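Local structure of accelerated-cell-death 11 (Arabidopsis thaliana, 4NTG) at residues A[66-71]-A[96-101]; A[109-114]-A[138-143]; A[131-136]-A[154-159]. The protein transfers ceramide-1-phosphate and phytoceramide-1-phosphate selectively between membranes, apparently recognising the phosphate of the headgroup. The protein carries 1 engineered substitution. One frame throughout, in Å; residues are numbered along the deposited sequence.

Contact 1. Residues A[66-71]-A[96-101]; sequences VDDLVR and GSHTRN. With 1PZ ((2S,3R,4E)-2-(dodecanoylamino)-3-hydroxyoctadec-4-en-1-yl dihydrogen phosphate), chain C.
The phosphate headgroup site of this lipid transfer protein is bordered by the meeting of Asp-68, on helix 56-72, with His-98 and Asn-101, at the start of helix 98-120. The carboxylate of Asp-68 is the polar centre. Its CG stands anti to the backbone N (chi1 -176°), which sends OD2 across to the second helix. There OD2 takes two donors. His-98 ND1 donates to Asp-68 OD2 at 2.5 Å, on the syn side of that oxygen but tilted out of the carboxylate plane; the oxygen sits almost exactly in the imidazole plane. The second donor is weaker: Asn-101 ND2 is 2.8 Å from Asp-68 OD2, with a bent N-H...O angle of 144°. The amide plane is turned 77° from the carboxylate. The other carboxylate oxygen, OD1, forms a salt bridge with Arg-71 one helical turn on, at 3.0 Å from Arg-71 NH2. Asp-68 is thus gripped through both oxygens, which probably favours its charged form. Beside it the Leu-69 methyl CD2 rests 3.7 Å from His-98 O. Ser-97 is the N-cap of helix 98-120. Its OG accepts from Arg-100 N and is also hydrogen-bonded to Val-92 O. Arg-100 then extends to the lipid. Arg-100 NE is 2.8 Å from 1PZ OBA and Arg-100 NH2 is 2.9 Å from 1PZ OAY, both hydrogen bonds, so the guanidinium meets the phosphate edge-on. Lys-65, which touches Asn-101, is also hydrogen-bonded to the lipid, as are Arg-104 and His-144. The His-carboxylate pair joins two helices of the all-helical GLTP fold beside the ceramide-1-phosphate headgroup site, to which Arg-100 itself belongs.

Contact 2. Residues A[109-114]-A[138-143]; sequences LDMVKV and QVFAPH. With 1PZ ((2S,3R,4E)-2-(dodecanoylamino)-3-hydroxyoctadec-4-en-1-yl dihydrogen phosphate), chain C.
Met-111 and Phe-140 lie roughly perpendicular. The methionine CB lies 3.7 Å from Phe-140 CE2, and its sulfur sits at the ring edge, 5.3 Å from SD to the ring centroid and 80° off the normal. This is a Met-aromatic contact. The chain of Met-111 bends at chi2 (64°), which turns its end away from segment 138-143 and along the lipid: Met-111 CE is 3.5 Å from 1PZ CBJ. Phe-140 meets the same acyl chain, with Phe-140 CE2 3.5 Å from 1PZ CBF, nearer the amide. Both side chains therefore line the hydrophobic pocket of the GLTP fold, at the junction of helix 98-120 with the end of helix 129-139. Phe-140 also stacks on His-144, which is hydrogen-bonded to the lipid. Val-139, whose CG1 lies over one face of the Phe-140 ring toward its rim, enters between Asp-110, Met-111 and Val-114. Val-139 CG1 lies 3.7 Å from Met-111 N. Val-139 and Val-114 run antiparallel alongside each other, with their CG2 methyls 3.9 Å apart. Gln-138 lies over Val-114 at the solvent side, its NE2 3.3 Å from Val-114 CG2. His-143 turns back on its own segment, and its ND1 makes a weak hydrogen bond to Val-139 O.

Contact 3. Residues A[131-136]-A[154-159]; sequences PATKSY and LGMYAL. With 1PZ ((2S,3R,4E)-2-(dodecanoylamino)-3-hydroxyoctadec-4-en-1-yl dihydrogen phosphate), chain C.
The ring of Tyr-136 meets the lipid obliquely, while its CB touches Met-156 CE across the contact at 4.2 Å. Tyr-136 CD1 is 3.9 Å from 1PZ CBI of the acyl chain. Ile-148, Arg-149 and Val-152 of helix 146-155 also touch this side chain. Its hydroxyl is hydrogen-bonded to His-144 ND1, and His-144 NE2 holds the lipid, so Tyr-136 acts as a second-shell residue. Met-156 is the main side chain from segment 154-159. It bends at chi2 (-60°) and lays its end along helix 129-139. Met-156 SD is 3.7 Å from Ala-132 CB, and Met-156 CE is 3.6 Å from Ala-132 O. Thr-133 CG2 meets Met-156 CE at 3.7 Å, the two side chains crossing at a slant. The threonine OG1 turns instead to its own helix, with weak bonds to Lys-129 O and Asp-130 O. Leu-159 completes the patch, with Leu-159 CD1 3.8 Å from Ala-132 CB. At the other end Leu-154 CD2 lies 3.6 Å from 1PZ CAS, the terminal carbon of the sphingoid chain. No hydrogen bond or salt bridge crosses between the segments; helix 129-139 and segment 154-159 are joined here by apolar, weakly directional contacts.

Overall arrangement
All three contacts touch the same bound ceramide-1-phosphate. Contact 1 is at the headgroup, contact 2 beside the acyl chain, and contact 3 near the far parts of both chains. Their centres follow this order: about 18 Å from contact 1 to contact 2, about 12 Å from contact 2 to contact 3, and about 26 Å from contact 1 to contact 3. Contacts 1 and 2 share helix 98-120 but do not touch; their nearest atoms are about 7 Å apart. Contacts 2 and 3 share helix 129-139 and do touch. Ala-141 N is 3.2 Å from Tyr-136 O, a probable hydrogen bond, and Met-111 and Val-114 pack on Ser-135.

Contact 1. Residues A[66-71]-A[96-101]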
loop_
_atom_site.group_PDB
_atom_site.type_symbol
_atom_site.label_atom_id
_atom_site.label_comp_id
_atom_site.label_asym_id
_atom_site.label_seq_id
_atom_site.Cartn_x
_atom_site.Cartn_y
_atom_site.Cartn_z
ATOM N N VAL A 66 8.910 0.476 3.282
ATOM C CA VAL A 66 9.280 0.905 1.936
ATOM C C VAL A 66 10.778 1.236 1.855
ATOM O O VAL A 66 11.462 0.821 0.908
ATOM C CB VAL A 66 8.439 2.123 1.485
ATOM C CG1 VAL A 66 8.880 2.619 0.098
ATOM C CG2 VAL A 66 6.958 1.769 1.482
ATOM N N ASP A 67 11.279 1.975 2.847
ATOM C CA ASP A 67 12.696 2.333 2.888
ATOM C C ASP A 67 13.605 1.099 2.881
ATOM O O ASP A 67 14.681 1.127 2.268
ATOM C CB ASP A 67 13.014 3.220 4.094
ATOM C CG ASP A 67 12.606 4.663 3.884
ATOM O OD1 ASP A 67 12.613 5.132 2.727
ATOM O OD2 ASP A 67 12.277 5.336 4.881
ATOM N N ASP A 68 13.180 0.017 3.536
ATOM C CA ASP A 68 13.966 -1.208 3.467
ATOM C C ASP A 68 13.979 -1.765 2.050
ATOM O O ASP A 68 15.029 -2.186 1.559
ATOM C CB ASP A 68 13.492 -2.279 4.444
ATOM C CG ASP A 68 14.395 -3.514 4.420
ATOM O OD1 ASP A 68 15.505 -3.456 5.015
ATOM O OD2 ASP A 68 14.001 -4.533 3.796
ATOM N N LEU A 69 12.825 -1.759 1.384
ATOM C CA LEU A 69 12.782 -2.213 -0.001
ATOM C C LEU A 69 13.688 -1.338 -0.868
ATOM O O LEU A 69 14.374 -1.837 -1.753
ATOM C CB LEU A 69 11.350 -2.276 -0.530
ATOM C CG LEU A 69 10.511 -3.287 0.257
ATOM C CD1 LEU A 69 9.131 -3.428 -0.333
ATOM C CD2 LEU A 69 11.206 -4.633 0.326
ATOM N N VAL A 70 13.735 -0.044 -0.572
ATOM C CA VAL A 70 14.658 0.848 -1.279
ATOM C C VAL A 70 16.147 0.458 -1.102
ATOM O O VAL A 70 16.890 0.397 -2.078
ATOM C CB VAL A 70 14.424 2.324 -0.908
ATOM C CG1 VAL A 70 15.431 3.204 -1.614
ATOM C CG2 VAL A 70 13.001 2.738 -1.274
ATOM N N ARG A 71 16.574 0.184 0.129
ATOM C CA ARG A 71 17.955 -0.248 0.371
ATOM C C ARG A 71 18.247 -1.608 -0.286
ATOM O O ARG A 71 19.336 -1.830 -0.817
ATOM C CB ARG A 71 18.273 -0.254 1.879
ATOM C CG ARG A 71 18.048 1.122 2.565
ATOM C CD ARG A 71 18.490 1.166 4.044
ATOM N NE ARG A 71 18.009 0.026 4.829
ATOM C CZ ARG A 71 16.968 0.061 5.661
ATOM N NH1 ARG A 71 16.287 1.189 5.835
ATOM N NH2 ARG A 71 16.605 -1.037 6.322
ATOM N N GLY A 96 12.442 -7.814 9.896
ATOM C CA GLY A 96 13.405 -7.012 9.153
ATOM C C GLY A 96 13.887 -7.592 7.824
ATOM O O GLY A 96 14.629 -6.927 7.090
ATOM N N SER A 97 13.496 -8.826 7.509
ATOM C CA SER A 97 13.830 -9.398 6.210
ATOM C C SER A 97 13.073 -8.674 5.097
ATOM O O SER A 97 11.958 -8.176 5.318
ATOM C CB SER A 97 13.449 -10.869 6.156
ATOM O OG SER A 97 12.109 -11.008 5.745
ATOM N N HIS A 98 13.672 -8.626 3.905
ATOM C CA HIS A 98 13.066 -7.960 2.765
ATOM C C HIS A 98 11.708 -8.560 2.407
ATOM O O HIS A 98 10.757 -7.831 2.108
ATOM C CB HIS A 98 13.990 -8.039 1.556
ATOM C CG HIS A 98 15.286 -7.315 1.739
ATOM N ND1 HIS A 98 15.394 -6.171 2.494
ATOM C CD2 HIS A 98 16.523 -7.588 1.267
ATOM C CE1 HIS A 98 16.652 -5.761 2.476
ATOM N NE2 HIS A 98 17.354 -6.601 1.741
ATOM N N THR A 99 11.619 -9.889 2.443
ATOM C CA THR A 99 10.383 -10.575 2.100
ATOM C C THR A 99 9.302 -10.270 3.129
ATOM O O THR A 99 8.132 -10.074 2.780
ATOM C CB THR A 99 10.603 -12.092 1.986
ATOM O OG1 THR A 99 11.593 -12.349 0.978
ATOM C CG2 THR A 99 9.311 -12.800 1.606
ATOM N N ARG A 100 9.690 -10.228 4.399
ATOM C CA ARG A 100 8.726 -9.894 5.440
ATOM C C ARG A 100 8.192 -8.468 5.241
ATOM O O ARG A 100 6.975 -8.257 5.243
ATOM C CB ARG A 100 9.313 -10.087 6.841
ATOM C CG ARG A 100 8.373 -9.628 7.981
ATOM C CD ARG A 100 8.847 -10.143 9.347
ATOM N NE ARG A 100 8.254 -9.428 10.481
ATOM C CZ ARG A 100 8.208 -9.905 11.725
ATOM N NH1 ARG A 100 8.705 -11.104 11.994
ATOM N NH2 ARG A 100 7.666 -9.184 12.697
ATOM N N ASN A 101 9.090 -7.504 5.036
ATOM C CA ASN A 101 8.669 -6.138 4.755
ATOM C C ASN A 101 7.853 -6.051 3.477
ATOM O O ASN A 101 6.937 -5.214 3.379
ATOM C CB ASN A 101 9.872 -5.206 4.647
ATOM C CG ASN A 101 10.709 -5.185 5.905
ATOM O OD1 ASN A 101 10.200 -5.335 7.024
ATOM N ND2 ASN A 101 12.014 -5.007 5.732
HETATM C CAS 1PZ C . -2.701 9.308 20.879
HETATM C CAF 1PZ C . -2.053 9.430 19.497
HETATM C CAG 1PZ C . -2.805 8.518 18.514
HETATM C CAH 1PZ C . -1.931 7.300 18.159
HETATM C CAI 1PZ C . -2.720 6.355 17.227
HETATM C CAJ 1PZ C . -1.750 5.435 16.489
HETATM C CAK 1PZ C . -2.061 5.514 14.985
HETATM C CAL 1PZ C . -1.919 4.109 14.372
HETATM C CAM 1PZ C . -0.447 3.793 14.031
HETATM C CAN 1PZ C . -0.495 2.533 13.120
HETATM C CAO 1PZ C . 0.922 1.960 12.986
HETATM C CAP 1PZ C . 0.788 0.407 12.977
HETATM C CAQ 1PZ C . 1.692 -0.174 11.875
HETATM C CAE 1PZ C . 2.108 -1.565 12.294
HETATM C CAD 1PZ C . 3.440 -1.836 12.593
HETATM C CAC 1PZ C . 3.926 -3.296 12.691
HETATM O OAR 1PZ C . 3.219 -3.959 13.684
HETATM C CAB 1PZ C . 3.658 -3.946 11.352
HETATM C CAA 1PZ C . 4.553 -5.156 11.197
HETATM O OBB 1PZ C . 5.913 -4.792 11.005
HETATM P PAX 1PZ C . 7.052 -5.761 11.537
HETATM O OAZ 1PZ C . 8.205 -4.858 11.747
HETATM O OBA 1PZ C . 7.480 -6.712 10.346
HETATM O OAY 1PZ C . 6.663 -6.513 12.761
HETATM N NAW 1PZ C . 3.896 -3.007 10.292
HETATM C CAU 1PZ C . 3.032 -2.924 9.217
HETATM O OAV 1PZ C . 2.012 -3.778 8.957
HETATM C CAT 1PZ C . 3.310 -1.731 8.275
HETATM C CBC 1PZ C . 1.950 -1.297 7.665
HETATM C CBD 1PZ C . 1.975 0.210 7.544
HETATM C CBE 1PZ C . 0.597 0.747 7.059
HETATM C CBF 1PZ C . -0.490 0.378 8.086
HETATM C CBG 1PZ C . -1.109 1.659 8.689
HETATM C CBH 1PZ C . -2.349 2.038 7.867
HETATM C CBI 1PZ C . -3.501 2.368 8.824
HETATM C CBJ 1PZ C . -4.511 3.176 8.022
HETATM C CBK 1PZ C . -5.556 3.787 8.950
HETATM C CBL 1PZ C . -6.265 4.880 8.183
#

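Contact 2. Residues A[109-114]-A[138-143]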
loop_
_atom_site.group_PDB
_atom_site.type_symbol
_atom_site.label_atom_id
_atom_site.label_comp_id
_atom_site.label_asym_id
_atom_site.label_seq_id
_atom_site.Cartn_x
_atom_site.Cartn_y
_atom_site.Cartn_z
ATOM N N LEU A 109 -0.495 -1.234 0.227
ATOM C CA LEU A 109 -1.081 -0.968 -1.090
ATOM C C LEU A 109 -2.564 -1.349 -1.121
ATOM O O LEU A 109 -3.419 -0.537 -1.493
ATOM C CB LEU A 109 -0.309 -1.706 -2.190
ATOM C CG LEU A 109 1.205 -1.470 -2.278
ATOM C CD1 LEU A 109 1.826 -2.369 -3.337
ATOM C CD2 LEU A 109 1.512 -0.000 -2.565
ATOM N N ASP A 110 -2.862 -2.581 -0.712
ATOM C CA ASP A 110 -4.248 -3.032 -0.560
ATOM C C ASP A 110 -5.091 -2.061 0.294
ATOM O O ASP A 110 -6.199 -1.668 -0.111
ATOM C CB ASP A 110 -4.279 -4.431 0.050
ATOM C CG ASP A 110 -5.418 -5.268 -0.481
ATOM O OD1 ASP A 110 -6.070 -4.830 -1.448
ATOM O OD2 ASP A 110 -5.659 -6.370 0.050
ATOM N N MET A 111 -4.554 -1.676 1.457
ATOM C CA MET A 111 -5.180 -0.678 2.327
ATOM C C MET A 111 -5.665 0.542 1.548
ATOM O O MET A 111 -6.839 0.895 1.605
ATOM C CB MET A 111 -4.196 -0.208 3.396
ATOM C CG MET A 111 -4.754 0.915 4.280
ATOM S SD MET A 111 -6.172 0.306 5.208
ATOM C CE MET A 111 -6.884 1.808 5.850
ATOM N N VAL A 112 -4.754 1.174 0.815
ATOM C CA VAL A 112 -5.082 2.354 0.019
ATOM C C VAL A 112 -6.145 2.046 -1.040
ATOM O O VAL A 112 -7.109 2.801 -1.213
ATOM C CB VAL A 112 -3.822 2.939 -0.642
ATOM C CG1 VAL A 112 -4.210 3.903 -1.783
ATOM C CG2 VAL A 112 -2.957 3.610 0.424
ATOM N N LYS A 113 -5.964 0.921 -1.725
ATOM C CA LYS A 113 -6.908 0.471 -2.733
ATOM C C LYS A 113 -8.340 0.360 -2.176
ATOM O O LYS A 113 -9.280 0.885 -2.788
ATOM C CB LYS A 113 -6.432 -0.860 -3.343
ATOM C CG LYS A 113 -7.511 -1.639 -4.122
ATOM C CD LYS A 113 -6.946 -2.876 -4.820
ATOM C CE LYS A 113 -8.059 -3.741 -5.423
ATOM N NZ LYS A 113 -8.914 -4.409 -4.383
ATOM N N VAL A 114 -8.502 -0.292 -1.019
ATOM C CA VAL A 114 -9.838 -0.489 -0.427
ATOM C C VAL A 114 -10.378 0.826 0.119
ATOM O O VAL A 114 -11.570 1.129 -0.040
ATOM C CB VAL A 114 -9.860 -1.614 0.652
ATOM C CG1 VAL A 114 -11.238 -1.722 1.317
ATOM C CG2 VAL A 114 -9.493 -2.962 0.029
ATOM N N GLN A 138 -10.835 -4.683 6.926
ATOM C CA GLN A 138 -10.659 -5.686 5.892
ATOM C C GLN A 138 -9.203 -6.040 5.612
ATOM O O GLN A 138 -8.889 -7.216 5.420
ATOM C CB GLN A 138 -11.312 -5.243 4.592
ATOM C CG GLN A 138 -11.164 -6.278 3.500
ATOM C CD GLN A 138 -11.675 -5.778 2.190
ATOM O OE1 GLN A 138 -12.852 -5.438 2.060
ATOM N NE2 GLN A 138 -10.792 -5.700 1.204
ATOM N N VAL A 139 -8.315 -5.046 5.563
ATOM C CA VAL A 139 -6.941 -5.323 5.137
ATOM C C VAL A 139 -5.997 -5.706 6.311
ATOM O O VAL A 139 -5.200 -6.648 6.191
ATOM C CB VAL A 139 -6.346 -4.162 4.300
ATOM C CG1 VAL A 139 -4.908 -4.467 3.899
ATOM C CG2 VAL A 139 -7.179 -3.888 3.061
ATOM N N PHE A 140 -6.106 -4.995 7.436
ATOM C CA PHE A 140 -5.173 -5.176 8.545
ATOM C C PHE A 140 -5.723 -5.857 9.819
ATOM O O PHE A 140 -4.941 -6.314 10.661
ATOM C CB PHE A 140 -4.536 -3.839 8.925
ATOM C CG PHE A 140 -3.436 -3.380 7.992
ATOM C CD1 PHE A 140 -2.218 -4.060 7.933
ATOM C CD2 PHE A 140 -3.606 -2.238 7.213
ATOM C CE1 PHE A 140 -1.192 -3.615 7.092
ATOM C CE2 PHE A 140 -2.594 -1.785 6.368
ATOM C CZ PHE A 140 -1.384 -2.479 6.300
ATOM N N ALA A 141 -7.042 -5.917 9.989
ATOM C CA ALA A 141 -7.578 -6.583 11.187
ATOM C C ALA A 141 -7.069 -8.021 11.396
ATOM O O ALA A 141 -6.759 -8.398 12.533
ATOM C CB ALA A 141 -9.109 -6.536 11.245
ATOM N N PRO A 142 -6.977 -8.829 10.317
ATOM C CA PRO A 142 -6.453 -10.181 10.568
ATOM C C PRO A 142 -4.954 -10.222 10.926
ATOM O O PRO A 142 -4.491 -11.271 11.392
ATOM C CB PRO A 142 -6.684 -10.909 9.236
ATOM C CG PRO A 142 -7.720 -10.071 8.490
ATOM C CD PRO A 142 -7.469 -8.672 8.928
ATOM N N HIS A 143 -4.213 -9.129 10.729
ATOM C CA HIS A 143 -2.763 -9.165 10.983
ATOM C C HIS A 143 -2.253 -8.293 12.150
ATOM O O HIS A 143 -1.328 -8.692 12.856
ATOM C CB HIS A 143 -1.977 -8.879 9.694
ATOM C CG HIS A 143 -2.548 -9.556 8.486
ATOM N ND1 HIS A 143 -3.269 -8.875 7.522
ATOM C CD2 HIS A 143 -2.539 -10.854 8.104
ATOM C CE1 HIS A 143 -3.665 -9.727 6.592
ATOM N NE2 HIS A 143 -3.240 -10.933 6.924
HETATM C CAS 1PZ C . -2.701 9.308 20.879
HETATM C CAF 1PZ C . -2.053 9.430 19.497
HETATM C CAG 1PZ C . -2.805 8.518 18.514
HETATM C CAH 1PZ C . -1.931 7.300 18.159
HETATM C CAI 1PZ C . -2.720 6.355 17.227
HETATM C CAJ 1PZ C . -1.750 5.435 16.489
HETATM C CAK 1PZ C . -2.061 5.514 14.985
HETATM C CAL 1PZ C . -1.919 4.109 14.372
HETATM C CAM 1PZ C . -0.447 3.793 14.031
HETATM C CAN 1PZ C . -0.495 2.533 13.120
HETATM C CAO 1PZ C . 0.922 1.960 12.986
HETATM C CAP 1PZ C . 0.788 0.407 12.977
HETATM C CAQ 1PZ C . 1.692 -0.174 11.875
HETATM C CAE 1PZ C . 2.108 -1.565 12.294
HETATM C CAD 1PZ C . 3.440 -1.836 12.593
HETATM C CAC 1PZ C . 3.926 -3.296 12.691
HETATM O OAR 1PZ C . 3.219 -3.959 13.684
HETATM C CAB 1PZ C . 3.658 -3.946 11.352
HETATM C CAA 1PZ C . 4.553 -5.156 11.197
HETATM O OBB 1PZ C . 5.913 -4.792 11.005
HETATM P PAX 1PZ C . 7.052 -5.761 11.537
HETATM O OAZ 1PZ C . 8.205 -4.858 11.747
HETATM O OBA 1PZ C . 7.480 -6.712 10.346
HETATM O OAY 1PZ C . 6.663 -6.513 12.761
HETATM N NAW 1PZ C . 3.896 -3.007 10.292
HETATM C CAU 1PZ C . 3.032 -2.924 9.217
HETATM O OAV 1PZ C . 2.012 -3.778 8.957
HETATM C CAT 1PZ C . 3.310 -1.731 8.275
HETATM C CBC 1PZ C . 1.950 -1.297 7.665
HETATM C CBD 1PZ C . 1.975 0.210 7.544
HETATM C CBE 1PZ C . 0.597 0.747 7.059
HETATM C CBF 1PZ C . -0.490 0.378 8.086
HETATM C CBG 1PZ C . -1.109 1.659 8.689
HETATM C CBH 1PZ C . -2.349 2.038 7.867
HETATM C CBI 1PZ C . -3.501 2.368 8.824
HETATM C CBJ 1PZ C . -4.511 3.176 8.022
HETATM C CBK 1PZ C . -5.556 3.787 8.950
HETATM C CBL 1PZ C . -6.265 4.880 8.183
#

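Contact 3. Residues A[131-136]-A[154-159]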
loop_
_atom_site.group_PDB
_atom_site.type_symbol
_atom_site.label_atom_id
_atom_site.label_comp_id
_atom_site.label_asym_id
_atom_site.label_seq_id
_atom_site.Cartn_x
_atom_site.Cartn_y
_atom_site.Cartn_z
ATOM N N PRO A 131 -15.365 4.762 5.554
ATOM C CA PRO A 131 -14.407 4.185 4.590
ATOM C C PRO A 131 -13.080 3.742 5.239
ATOM O O PRO A 131 -12.593 2.633 4.972
ATOM C CB PRO A 131 -14.161 5.338 3.609
ATOM C CG PRO A 131 -15.385 6.200 3.718
ATOM C CD PRO A 131 -15.826 6.106 5.141
ATOM N N ALA A 132 -12.510 4.604 6.081
ATOM C CA ALA A 132 -11.266 4.292 6.795
ATOM C C ALA A 132 -11.363 3.059 7.714
ATOM O O ALA A 132 -10.464 2.222 7.714
ATOM C CB ALA A 132 -10.764 5.515 7.565
ATOM N N THR A 133 -12.436 2.935 8.494
ATOM C CA THR A 133 -12.556 1.775 9.379
ATOM C C THR A 133 -12.864 0.460 8.639
ATOM O O THR A 133 -12.311 -0.601 8.978
ATOM C CB THR A 133 -13.558 2.011 10.527
ATOM O OG1 THR A 133 -14.889 2.018 10.008
ATOM C CG2 THR A 133 -13.259 3.333 11.224
ATOM N N LYS A 134 -13.734 0.529 7.636
ATOM C CA LYS A 134 -14.051 -0.647 6.831
ATOM C C LYS A 134 -12.810 -1.167 6.098
ATOM O O LYS A 134 -12.535 -2.380 6.103
ATOM C CB LYS A 134 -15.164 -0.347 5.822
ATOM C CG LYS A 134 -16.541 -0.029 6.433
ATOM C CD LYS A 134 -17.588 0.259 5.337
ATOM C CE LYS A 134 -18.923 0.742 5.906
ATOM N NZ LYS A 134 -19.952 0.845 4.828
ATOM N N SER A 135 -12.055 -0.257 5.475
ATOM C CA SER A 135 -10.891 -0.665 4.698
ATOM C C SER A 135 -9.805 -1.218 5.625
ATOM O O SER A 135 -9.164 -2.234 5.325
ATOM C CB SER A 135 -10.379 0.484 3.809
ATOM O OG SER A 135 -9.956 1.606 4.555
ATOM N N TYR A 136 -9.623 -0.571 6.769
ATOM C CA TYR A 136 -8.683 -1.071 7.763
ATOM C C TYR A 136 -9.128 -2.416 8.372
ATOM O O TYR A 136 -8.307 -3.316 8.581
ATOM C CB TYR A 136 -8.463 -0.039 8.876
ATOM C CG TYR A 136 -7.457 -0.516 9.887
ATOM C CD1 TYR A 136 -6.093 -0.366 9.651
ATOM C CD2 TYR A 136 -7.859 -1.152 11.060
ATOM C CE1 TYR A 136 -5.166 -0.806 10.552
ATOM C CE2 TYR A 136 -6.929 -1.609 11.970
ATOM C CZ TYR A 136 -5.584 -1.427 11.711
ATOM O OH TYR A 136 -4.645 -1.880 12.608
ATOM N N LEU A 154 -8.280 4.645 17.746
ATOM C CA LEU A 154 -8.180 5.973 18.318
ATOM C C LEU A 154 -7.822 7.001 17.239
ATOM O O LEU A 154 -8.325 8.138 17.254
ATOM C CB LEU A 154 -7.134 5.966 19.425
ATOM C CG LEU A 154 -6.731 7.334 19.949
ATOM C CD1 LEU A 154 -7.918 8.006 20.601
ATOM C CD2 LEU A 154 -5.595 7.174 20.927
ATOM N N GLY A 155 -6.969 6.596 16.292
ATOM C CA GLY A 155 -6.536 7.486 15.224
ATOM C C GLY A 155 -7.699 7.993 14.394
ATOM O O GLY A 155 -7.649 9.112 13.864
ATOM N N MET A 156 -8.753 7.178 14.299
ATOM C CA MET A 156 -9.936 7.539 13.525
ATOM C C MET A 156 -10.537 8.871 13.979
ATOM O O MET A 156 -11.145 9.587 13.178
ATOM C CB MET A 156 -10.983 6.420 13.569
ATOM C CG MET A 156 -10.512 5.113 12.949
ATOM S SD MET A 156 -10.061 5.231 11.195
ATOM C CE MET A 156 -9.590 3.508 10.907
ATOM N N TYR A 157 -10.315 9.225 15.243
ATOM C CA TYR A 157 -10.883 10.448 15.803
ATOM C C TYR A 157 -10.233 11.749 15.297
ATOM O O TYR A 157 -10.702 12.838 15.619
ATOM C CB TYR A 157 -10.914 10.370 17.345
ATOM C CG TYR A 157 -11.943 9.371 17.846
ATOM C CD1 TYR A 157 -13.287 9.719 17.936
ATOM C CD2 TYR A 157 -11.579 8.073 18.197
ATOM C CE1 TYR A 157 -14.242 8.810 18.368
ATOM C CE2 TYR A 157 -12.524 7.156 18.626
ATOM C CZ TYR A 157 -13.855 7.534 18.715
ATOM O OH TYR A 157 -14.812 6.642 19.151
ATOM N N ALA A 158 -9.173 11.632 14.493
ATOM C CA ALA A 158 -8.450 12.799 13.982
ATOM C C ALA A 158 -8.566 12.890 12.471
ATOM O O ALA A 158 -7.847 13.652 11.825
ATOM C CB ALA A 158 -6.981 12.756 14.396
ATOM N N LEU A 159 -9.471 12.107 11.904
ATOM C CA LEU A 159 -9.650 12.104 10.458
ATOM C C LEU A 159 -10.104 13.465 9.942
ATOM O O LEU A 159 -10.993 14.076 10.528
ATOM C CB LEU A 159 -10.656 11.036 10.058
ATOM C CG LEU A 159 -10.081 9.627 10.013
ATOM C CD1 LEU A 159 -11.175 8.639 9.678
ATOM C CD2 LEU A 159 -8.962 9.564 8.990
HETATM C CAS 1PZ C . -2.701 9.308 20.879
HETATM C CAF 1PZ C . -2.053 9.430 19.497
HETATM C CAG 1PZ C . -2.805 8.518 18.514
HETATM C CAH 1PZ C . -1.931 7.300 18.159
HETATM C CAI 1PZ C . -2.720 6.355 17.227
HETATM C CAJ 1PZ C . -1.750 5.435 16.489
HETATM C CAK 1PZ C . -2.061 5.514 14.985
HETATM C CAL 1PZ C . -1.919 4.109 14.372
HETATM C CAM 1PZ C . -0.447 3.793 14.031
HETATM C CAN 1PZ C . -0.495 2.533 13.120
HETATM C CAO 1PZ C . 0.922 1.960 12.986
HETATM C CAP 1PZ C . 0.788 0.407 12.977
HETATM C CAQ 1PZ C . 1.692 -0.174 11.875
HETATM C CAE 1PZ C . 2.108 -1.565 12.294
HETATM C CAD 1PZ C . 3.440 -1.836 12.593
HETATM C CAC 1PZ C . 3.926 -3.296 12.691
HETATM O OAR 1PZ C . 3.219 -3.959 13.684
HETATM C CAB 1PZ C . 3.658 -3.946 11.352
HETATM C CAA 1PZ C . 4.553 -5.156 11.197
HETATM O OBB 1PZ C . 5.913 -4.792 11.005
HETATM P PAX 1PZ C . 7.052 -5.761 11.537
HETATM O OAZ 1PZ C . 8.205 -4.858 11.747
HETATM O OBA 1PZ C . 7.480 -6.712 10.346
HETATM O OAY 1PZ C . 6.663 -6.513 12.761
HETATM N NAW 1PZ C . 3.896 -3.007 10.292
HETATM C CAU 1PZ C . 3.032 -2.924 9.217
HETATM O OAV 1PZ C . 2.012 -3.778 8.957
HETATM C CAT 1PZ C . 3.310 -1.731 8.275
HETATM C CBC 1PZ C . 1.950 -1.297 7.665
HETATM C CBD 1PZ C . 1.975 0.210 7.544
HETATM C CBE 1PZ C . 0.597 0.747 7.059
HETATM C CBF 1PZ C . -0.490 0.378 8.086
HETATM C CBG 1PZ C . -1.109 1.659 8.689
HETATM C CBH 1PZ C . -2.349 2.038 7.867
HETATM C CBI 1PZ C . -3.501 2.368 8.824
HETATM C CBJ 1PZ C . -4.511 3.176 8.022
HETATM C CBK 1PZ C . -5.556 3.787 8.950
HETATM C CBL 1PZ C . -6.265 4.880 8.183
#